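Local coordinates for putative beta-glucosidase (Bifidobacterium adolescentis, PDB 5WAB), which hydrolyses beta-glucosidic linkages as a family 3 glycoside hydrolase and probably also removes terminal alpha-L-arabinopyranosyl groups from ginsenoside Rb2, at residues N211-L215 / T216-R220; Y200-N204 / G205-A209; Q173-R177 / E178-P182. One frame throughout, in Å; residues are numbered along the deposited sequence.

Contact 1: residues N211-L215 / T216-R220; sequences NRWLL and TDVLR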
loop_
_atom_site.group_PDB
_atom_site.type_symbol
_atom_site.label_atom_id
_atom_site.label_comp_id
_atom_site.label_asym_id
_atom_site.label_seq_id
_atom_site.Cartn_x
_atom_site.Cartn_y
_atom_site.Cartn_z
ATOM N N ASN A 211 12.256 20.562 1.430
ATOM C CA ASN A 211 13.285 19.835 0.692
ATOM C C ASN A 211 13.121 20.156 -0.791
ATOM O O ASN A 211 12.294 19.552 -1.479
ATOM C CB ASN A 211 13.158 18.338 0.966
ATOM C CG ASN A 211 14.401 17.557 0.591
ATOM O OD1 ASN A 211 15.178 17.970 -0.273
ATOM N ND2 ASN A 211 14.580 16.400 1.226
ATOM N N ARG A 212 13.913 21.107 -1.287
ATOM C CA ARG A 212 13.793 21.492 -2.690
ATOM C C ARG A 212 14.233 20.363 -3.615
ATOM O O ARG A 212 13.643 20.164 -4.685
ATOM C CB ARG A 212 14.613 22.752 -2.970
ATOM C CG ARG A 212 14.531 23.209 -4.410
ATOM C CD ARG A 212 15.115 24.592 -4.584
ATOM N NE ARG A 212 15.140 24.983 -5.987
ATOM C CZ ARG A 212 14.105 25.522 -6.632
ATOM N NH1 ARG A 212 12.955 25.735 -5.999
ATOM N NH2 ARG A 212 14.216 25.853 -7.913
ATOM N N TRP A 213 15.271 19.622 -3.226
ATOM C CA TRP A 213 15.679 18.469 -4.016
ATOM C C TRP A 213 14.531 17.485 -4.174
ATOM O O TRP A 213 14.276 16.981 -5.274
ATOM C CB TRP A 213 16.887 17.790 -3.373
ATOM C CG TRP A 213 17.269 16.510 -4.040
ATOM C CD1 TRP A 213 17.965 16.372 -5.204
ATOM C CD2 TRP A 213 16.985 15.182 -3.582
ATOM N NE1 TRP A 213 18.131 15.043 -5.501
ATOM C CE2 TRP A 213 17.542 14.291 -4.517
ATOM C CE3 TRP A 213 16.317 14.662 -2.470
ATOM C CZ2 TRP A 213 17.449 12.907 -4.375
ATOM C CZ3 TRP A 213 16.227 13.289 -2.332
ATOM C CH2 TRP A 213 16.786 12.429 -3.280
ATOM N N LEU A 214 13.812 17.220 -3.086
ATOM C CA LEU A 214 12.722 16.257 -3.142
ATOM C C LEU A 214 11.552 16.804 -3.953
ATOM O O LEU A 214 11.106 16.174 -4.920
ATOM C CB LEU A 214 12.287 15.897 -1.717
ATOM C CG LEU A 214 11.230 14.805 -1.567
ATOM C CD1 LEU A 214 11.810 13.456 -1.982
ATOM C CD2 LEU A 214 10.714 14.755 -0.133
ATOM N N LEU A 215 11.063 17.995 -3.591
ATOM C CA LEU A 215 9.828 18.527 -4.158
ATOM C C LEU A 215 10.010 19.140 -5.544
ATOM O O LEU A 215 9.018 19.307 -6.262
ATOM C CB LEU A 215 9.232 19.575 -3.221
ATOM C CG LEU A 215 8.891 19.168 -1.784
ATOM C CD1 LEU A 215 8.182 20.313 -1.053
ATOM C CD2 LEU A 215 8.038 17.908 -1.772
ATOM N N THR A 216 11.237 19.488 -5.937
ATOM C CA THR A 216 11.453 20.160 -7.212
ATOM C C THR A 216 12.429 19.400 -8.097
ATOM O O THR A 216 12.066 19.034 -9.218
ATOM C CB THR A 216 11.945 21.597 -6.981
ATOM O OG1 THR A 216 10.982 22.314 -6.202
ATOM C CG2 THR A 216 12.136 22.321 -8.320
ATOM N N ASP A 217 13.653 19.140 -7.623
ATOM C CA ASP A 217 14.648 18.448 -8.442
ATOM C C ASP A 217 14.142 17.083 -8.894
ATOM O O ASP A 217 14.154 16.769 -10.088
ATOM C CB ASP A 217 15.957 18.291 -7.667
ATOM C CG ASP A 217 16.605 19.619 -7.348
ATOM O OD1 ASP A 217 16.054 20.651 -7.765
ATOM O OD2 ASP A 217 17.662 19.634 -6.682
ATOM N N VAL A 218 13.706 16.254 -7.948
ATOM C CA VAL A 218 13.242 14.909 -8.281
ATOM C C VAL A 218 11.818 14.941 -8.815
ATOM O O VAL A 218 11.548 14.538 -9.953
ATOM C CB VAL A 218 13.334 13.985 -7.051
ATOM C CG1 VAL A 218 12.635 12.671 -7.344
ATOM C CG2 VAL A 218 14.784 13.754 -6.645
ATOM N N LEU A 219 10.889 15.433 -7.996
ATOM C CA LEU A 219 9.468 15.276 -8.285
ATOM C C LEU A 219 9.085 15.931 -9.609
ATOM O O LEU A 219 8.403 15.319 -10.443
ATOM C CB LEU A 219 8.649 15.847 -7.125
ATOM C CG LEU A 219 7.125 15.791 -7.210
ATOM C CD1 LEU A 219 6.635 14.353 -7.319
ATOM C CD2 LEU A 219 6.514 16.481 -6.005
ATOM N N ARG A 220 9.554 17.157 -9.846
ATOM C CA ARG A 220 9.127 17.920 -11.014
ATOM C C ARG A 220 10.135 17.908 -12.156
ATOM O O ARG A 220 9.768 17.598 -13.294
ATOM C CB ARG A 220 8.828 19.367 -10.606
ATOM C CG ARG A 220 7.602 19.506 -9.716
ATOM C CD ARG A 220 7.478 20.914 -9.217
ATOM N NE ARG A 220 6.169 21.203 -8.654
ATOM C CZ ARG A 220 5.932 21.281 -7.351
ATOM N NH1 ARG A 220 6.919 21.060 -6.489
ATOM N NH2 ARG A 220 4.714 21.572 -6.910
#

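Contact 2: residues Y200-N204 / G205-A209; sequences YNRIN and GVHSA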
loop_
_atom_site.group_PDB
_atom_site.type_symbol
_atom_site.label_atom_id
_atom_site.label_comp_id
_atom_site.label_asym_id
_atom_site.label_seq_id
_atom_site.Cartn_x
_atom_site.Cartn_y
_atom_site.Cartn_z
ATOM N N TYR A 200 5.909 14.392 7.331
ATOM C CA TYR A 200 6.375 15.197 8.455
ATOM C C TYR A 200 7.879 15.099 8.648
ATOM O O TYR A 200 8.499 16.052 9.135
ATOM C CB TYR A 200 5.707 14.753 9.756
ATOM C CG TYR A 200 4.280 15.193 9.975
ATOM C CD1 TYR A 200 3.975 16.522 10.230
ATOM C CD2 TYR A 200 3.243 14.269 9.978
ATOM C CE1 TYR A 200 2.672 16.923 10.455
ATOM C CE2 TYR A 200 1.942 14.657 10.203
ATOM C CZ TYR A 200 1.659 15.985 10.439
ATOM O OH TYR A 200 0.358 16.374 10.662
ATOM N N ASN A 201 8.476 13.957 8.315
ATOM C CA ASN A 201 9.818 13.665 8.786
ATOM C C ASN A 201 10.860 14.375 7.934
ATOM O O ASN A 201 10.570 14.932 6.873
ATOM C CB ASN A 201 10.082 12.164 8.768
ATOM C CG ASN A 201 9.915 11.560 7.385
ATOM O OD1 ASN A 201 8.797 11.286 6.945
ATOM N ND2 ASN A 201 11.028 11.355 6.691
ATOM N N ARG A 202 12.096 14.325 8.414
ATOM C CA ARG A 202 13.252 14.772 7.659
ATOM C C ARG A 202 13.870 13.590 6.925
ATOM O O ARG A 202 13.764 12.439 7.361
ATOM C CB ARG A 202 14.304 15.402 8.580
ATOM C CG ARG A 202 13.891 16.690 9.277
ATOM C CD ARG A 202 15.001 17.181 10.203
ATOM N NE ARG A 202 15.210 16.262 11.315
ATOM C CZ ARG A 202 16.327 16.185 12.036
ATOM N NH1 ARG A 202 17.362 16.970 11.769
ATOM N NH2 ARG A 202 16.413 15.309 13.028
ATOM N N ILE A 203 14.507 13.880 5.794
ATOM C CA ILE A 203 15.298 12.898 5.060
ATOM C C ILE A 203 16.708 13.456 4.956
ATOM O O ILE A 203 16.940 14.446 4.249
ATOM C CB ILE A 203 14.720 12.596 3.674
ATOM C CG1 ILE A 203 13.316 12.006 3.808
ATOM C CG2 ILE A 203 15.660 11.668 2.903
ATOM C CD1 ILE A 203 12.607 11.802 2.487
ATOM N N ASN A 204 17.644 12.837 5.674
ATOM C CA ASN A 204 19.036 13.282 5.704
ATOM C C ASN A 204 19.138 14.737 6.156
ATOM O O ASN A 204 19.881 15.534 5.584
ATOM C CB ASN A 204 19.701 13.078 4.338
ATOM C CG ASN A 204 19.761 11.611 3.940
ATOM O OD1 ASN A 204 20.095 10.753 4.758
ATOM N ND2 ASN A 204 19.415 11.315 2.691
ATOM N N GLY A 205 18.374 15.088 7.193
ATOM C CA GLY A 205 18.466 16.390 7.820
ATOM C C GLY A 205 17.506 17.451 7.314
ATOM O O GLY A 205 17.487 18.557 7.869
ATOM N N VAL A 206 16.714 17.168 6.287
ATOM C CA VAL A 206 15.831 18.158 5.682
ATOM C C VAL A 206 14.392 17.664 5.788
ATOM O O VAL A 206 14.068 16.575 5.298
ATOM C CB VAL A 206 16.213 18.440 4.221
ATOM C CG1 VAL A 206 15.323 19.520 3.649
ATOM C CG2 VAL A 206 17.674 18.858 4.129
ATOM N N HIS A 207 13.531 18.466 6.417
ATOM C CA HIS A 207 12.104 18.172 6.434
ATOM C C HIS A 207 11.570 18.162 5.006
ATOM O O HIS A 207 11.992 18.958 4.163
ATOM C CB HIS A 207 11.349 19.214 7.257
ATOM C CG HIS A 207 11.303 18.922 8.725
ATOM N ND1 HIS A 207 10.608 17.856 9.255
ATOM C CD2 HIS A 207 11.862 19.566 9.777
ATOM C CE1 HIS A 207 10.741 17.855 10.569
ATOM N NE2 HIS A 207 11.500 18.880 10.911
ATOM N N SER A 208 10.632 17.255 4.733
ATOM C CA SER A 208 10.140 17.118 3.367
ATOM C C SER A 208 9.467 18.398 2.882
ATOM O O SER A 208 9.573 18.744 1.699
ATOM C CB SER A 208 9.179 15.930 3.267
ATOM O OG SER A 208 9.805 14.721 3.686
ATOM N N ALA A 209 8.790 19.124 3.777
ATOM C CA ALA A 209 8.094 20.346 3.389
ATOM C C ALA A 209 9.046 21.430 2.917
ATOM O O ALA A 209 8.607 22.396 2.283
ATOM C CB ALA A 209 7.263 20.863 4.564
HETATM O O HOH W 1 8.402 18.084 6.527
HETATM O O HOH W 2 18.622 19.334 10.754
#

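Contact 3: residues Q173-R177 / E178-P182; sequences QRALR and EIYFP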
loop_
_atom_site.group_PDB
_atom_site.type_symbol
_atom_site.label_atom_id
_atom_site.label_comp_id
_atom_site.label_asym_id
_atom_site.label_seq_id
_atom_site.Cartn_x
_atom_site.Cartn_y
_atom_site.Cartn_z
ATOM N N GLN A 173 21.238 7.015 -1.177
ATOM C CA GLN A 173 20.583 7.360 -2.434
ATOM C C GLN A 173 20.005 6.132 -3.128
ATOM O O GLN A 173 18.864 6.169 -3.604
ATOM C CB GLN A 173 21.554 8.100 -3.348
ATOM C CG GLN A 173 21.792 9.523 -2.878
ATOM C CD GLN A 173 20.492 10.300 -2.753
ATOM O OE1 GLN A 173 20.136 10.768 -1.672
ATOM N NE2 GLN A 173 19.781 10.451 -3.869
ATOM N N ARG A 174 20.761 5.030 -3.176
ATOM C CA ARG A 174 20.235 3.802 -3.772
ATOM C C ARG A 174 18.927 3.383 -3.117
ATOM O O ARG A 174 17.953 3.057 -3.805
ATOM C CB ARG A 174 21.254 2.669 -3.667
ATOM C CG ARG A 174 22.227 2.589 -4.814
ATOM C CD ARG A 174 22.905 1.228 -4.850
ATOM N NE ARG A 174 21.992 0.137 -5.196
ATOM C CZ ARG A 174 22.225 -1.147 -4.924
ATOM N NH1 ARG A 174 23.337 -1.503 -4.295
ATOM N NH2 ARG A 174 21.347 -2.080 -5.270
ATOM N N ALA A 175 18.886 3.375 -1.783
ATOM C CA ALA A 175 17.676 2.934 -1.100
ATOM C C ALA A 175 16.516 3.881 -1.373
ATOM O O ALA A 175 15.378 3.436 -1.566
ATOM C CB ALA A 175 17.940 2.793 0.401
ATOM N N LEU A 176 16.788 5.189 -1.422
ATOM C CA LEU A 176 15.753 6.149 -1.800
ATOM C C LEU A 176 15.259 5.886 -3.219
ATOM O O LEU A 176 14.049 5.818 -3.465
ATOM C CB LEU A 176 16.292 7.576 -1.676
ATOM C CG LEU A 176 16.304 8.229 -0.297
ATOM C CD1 LEU A 176 17.040 9.535 -0.366
ATOM C CD2 LEU A 176 14.884 8.443 0.218
ATOM N N ARG A 177 16.188 5.717 -4.164
ATOM C CA ARG A 177 15.813 5.570 -5.566
ATOM C C ARG A 177 15.136 4.231 -5.846
ATOM O O ARG A 177 14.242 4.156 -6.695
ATOM C CB ARG A 177 17.046 5.728 -6.453
ATOM C CG ARG A 177 17.673 7.105 -6.416
ATOM C CD ARG A 177 16.808 8.097 -7.139
ATOM N NE ARG A 177 17.467 9.391 -7.270
ATOM C CZ ARG A 177 17.000 10.389 -8.010
ATOM N NH1 ARG A 177 15.869 10.234 -8.688
ATOM N NH2 ARG A 177 17.666 11.534 -8.081
ATOM N N GLU A 178 15.550 3.160 -5.167
ATOM C CA GLU A 178 15.041 1.833 -5.498
ATOM C C GLU A 178 13.902 1.366 -4.601
ATOM O O GLU A 178 13.097 0.531 -5.034
ATOM C CB GLU A 178 16.164 0.790 -5.452
ATOM C CG GLU A 178 17.293 1.018 -6.446
ATOM C CD GLU A 178 18.220 -0.177 -6.559
ATOM O OE1 GLU A 178 17.768 -1.306 -6.274
ATOM O OE2 GLU A 178 19.405 0.015 -6.908
ATOM N N ILE A 179 13.813 1.853 -3.359
ATOM C CA ILE A 179 12.819 1.373 -2.396
ATOM C C ILE A 179 11.709 2.399 -2.174
ATOM O O ILE A 179 10.532 2.110 -2.396
ATOM C CB ILE A 179 13.478 0.969 -1.058
ATOM C CG1 ILE A 179 14.598 -0.058 -1.279
ATOM C CG2 ILE A 179 12.423 0.455 -0.093
ATOM C CD1 ILE A 179 14.153 -1.358 -1.917
ATOM N N TYR A 180 12.063 3.601 -1.725
ATOM C CA TYR A 180 11.065 4.534 -1.215
ATOM C C TYR A 180 10.520 5.487 -2.268
ATOM O O TYR A 180 9.467 6.095 -2.038
ATOM C CB TYR A 180 11.665 5.321 -0.041
ATOM C CG TYR A 180 12.177 4.382 1.029
ATOM C CD1 TYR A 180 11.309 3.841 1.967
ATOM C CD2 TYR A 180 13.513 3.989 1.065
ATOM C CE1 TYR A 180 11.754 2.960 2.929
ATOM C CE2 TYR A 180 13.971 3.102 2.034
ATOM C CZ TYR A 180 13.081 2.589 2.960
ATOM O OH TYR A 180 13.506 1.707 3.926
ATOM N N PHE A 181 11.156 5.577 -3.431
ATOM C CA PHE A 181 10.694 6.449 -4.509
ATOM C C PHE A 181 9.841 5.739 -5.562
ATOM O O PHE A 181 8.843 6.324 -5.999
ATOM C CB PHE A 181 11.883 7.128 -5.201
ATOM C CG PHE A 181 12.428 8.318 -4.454
ATOM C CD1 PHE A 181 11.798 8.791 -3.312
ATOM C CD2 PHE A 181 13.594 8.942 -4.876
ATOM C CE1 PHE A 181 12.303 9.887 -2.623
ATOM C CE2 PHE A 181 14.108 10.032 -4.186
ATOM C CZ PHE A 181 13.460 10.503 -3.061
ATOM N N PRO A 182 10.190 4.519 -6.021
ATOM C CA PRO A 182 9.544 3.987 -7.241
ATOM C C PRO A 182 8.023 3.965 -7.219
ATOM O O PRO A 182 7.408 4.140 -8.280
ATOM C CB PRO A 182 10.121 2.570 -7.346
ATOM C CG PRO A 182 11.451 2.689 -6.749
ATOM C CD PRO A 182 11.275 3.622 -5.578
#

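Contact 1: residues N211-L215 / T216-R220
Val218 lays its CG2 methyl over one face of the Trp213 indole, offset toward the rim, in a CH-pi contact at the start of helix 212-222. The methyl lies 3.8 Å from the centroid of the six-membered ring of Trp213, and the nearest indole atom, Trp213 CE2, is 3.5 Å from Val218 CG2. With CG anti to the backbone N (chi1 173°), Trp213 holds the indole where a side chain five residues on can cover it. The carboxylate of Asp217 stands at the ring edge, its plane 89° from that of the indole, with Asp217 OD2 3.6 Å from Trp213 CD1.

Beneath this side the backbone mixes alpha-helical bonds with wider pi-type ones. Val218 N reaches back five residues to Trp213 O at 2.8 Å, and Leu219 N does the same to Leu214 O; both are pi-type bonds. Arg212 O accepts one of each, from Thr216 N and Asp217 N. Asn211 is the N-cap: Asn211 OD1 accepts a capping bond from Leu214 N at 3.2 Å, from above the carbonyl plane.

The other flank is looser and nearer solvent. Thr216 CG2 lies 4.0 Å from the plane of the extended Arg212 chain's guanidinium, over one face and offset toward its rim. Arg220 reaches back with NH1 to Leu215 O in a weak, bent bond of 2.7 Å, but the main partner of that nitrogen is Gly246 O.

The chemistry is that of an amphipathic helix of a TIM-barrel-type domain: leucines and the indole face protein, whereas Thr216 OG1 (to Ala245 O) and Arg220 NH1, and more weakly Arg212 NH1 (to Asn244 O), bond backbone carbonyls at and just past the C-terminal end of helix 239-245, binding one helix to the next.

Contact 2: residues Y200-N204 / G205-A209
Arg202 and His207 both hold CG anti to the carbonyl carbon and beside the backbone N (chi1 -65° and -86°), which sets the Arg202 methylene and the imidazole against each other on one face of a tight beta hairpin. Arg202 CG sits almost exactly over the middle of the ring, 3.4 Å from the His207 centroid, a CH-pi contact. Beyond it a bend at chi3 (-66°) turns NE off the ring toward its main partner, Arg166 O, while NH1 gives a weak bond to a water that in turn donates to Gly205 O.

The imidazole is also fixed at its edge. His207 ND1 donates to Tyr200 O at 2.8 Å, with the acceptor close to the ring plane though the bond itself is bent. A leucine in place of His207 would probably leave Tyr200 O without this donor and Arg202 CG without a flat surface to rest on.

The strands turn through a two-residue type I' beta turn. Ile203 N donates to Val206 O at 2.8 Å, the return bond from Val206 N to Ile203 O is weak, and Arg202 CA approaches Val206 O at 3.1 Å in a CA-H...O contact. Gly205 suits the turn, since a CB there would clash with Asn204 O. At the open end of the hairpin Ser208 N bonds Asn201 O at 3.2 Å; the Asn201 side chain in turn donates from ND2 to Arg202 O at 3.0 Å, from above that carbonyl's plane.

Strand 202-203 pairs in parallel with strand 168-170 on its other side, leaving 206-207 as an outermost strand of the sheet within this chain. His207 meets His237 edge-to-face, and Ser208, which precedes helix 212-222 in the chain, packs on Cys198 of barrel-sheet strand 195-198.

Contact 3: residues Q173-R177 / E178-P182
The Phe181 ring carries Leu176 CB over one face, 4.1 Å above its plane and toward the rim, and meets Arg177 CD at its edge, where Arg177 CD lies 4.0 Å from Phe181 CD2. On the Tyr180 ring, one face is covered centrally by Ile179 CG2 and the edge meets Leu176 CA. The guanidinium of Arg174 has Glu178 OE2 at its edge. These groups line helix 173-180 of the TIM-barrel-type domain, which widens into a pi-type turn toward its C-terminal side, shortly before helix 182-190 begins.

The bonding follows that widening. Glu178 N to Arg174 O, at 2.8 Å, is a regular alpha-helical bond. Ala175 O then accepts from Ile179 N and, weakly, from Tyr180 N, and Phe181 N reaches Leu176 O at 2.9 Å in a weak, strongly bent bond. Pro182 has no amide hydrogen to continue the series; its CG instead lies 3.2 Å from Arg177 O. Phe181, with CG anti to the carbonyl carbon (chi1 -80°), brings its ring back alongside the helix, and Leu176 CD2 touches Phe181 CE1 at 4.1 Å.

Two arginines reach past the helix. Arg177 pairs with Glu222 in a salt bridge and makes a cation-pi contact with Trp630 of the fibronectin type III-like domain, its guanidinium plane nearly perpendicular to the Phe181 ring. Arg174 and Glu178 form a salt bridge of their own; Arg174 NH2 also donates to Ala596 O and Glu178 OE2 also accepts from Trp630 N, which ties both ends of the bridge to that domain.

Within this bridge the arginine grips side-on: Arg174 NE at 3.1 Å and Arg174 NH2 at 3.3 Å both converge on the single oxygen Glu178 OE2, from one face of the carboxylate.

Overall arrangement
From the N terminus the order is contact 3, contact 2, contact 1. All three are local and follow in series, so none nests in or crosses another. Contact 3 takes in helix 173-180 and the residues that follow it; the chain then runs through helix 182-190 and barrel-sheet strand 195-198 into contact 2, the hairpin closed by its turn. Contact 1 opens helix 212-222, which leads to parallel strand 228-230, next to 195-198. The pieces also meet in space: Trp213 CZ2 lies 3.4 Å from Gln173 NE2, Leu214 packs on Phe181 and Ser208, and Ile203 touches Leu176, joining helices 173-180 and 212-222 to each other and to the hairpin.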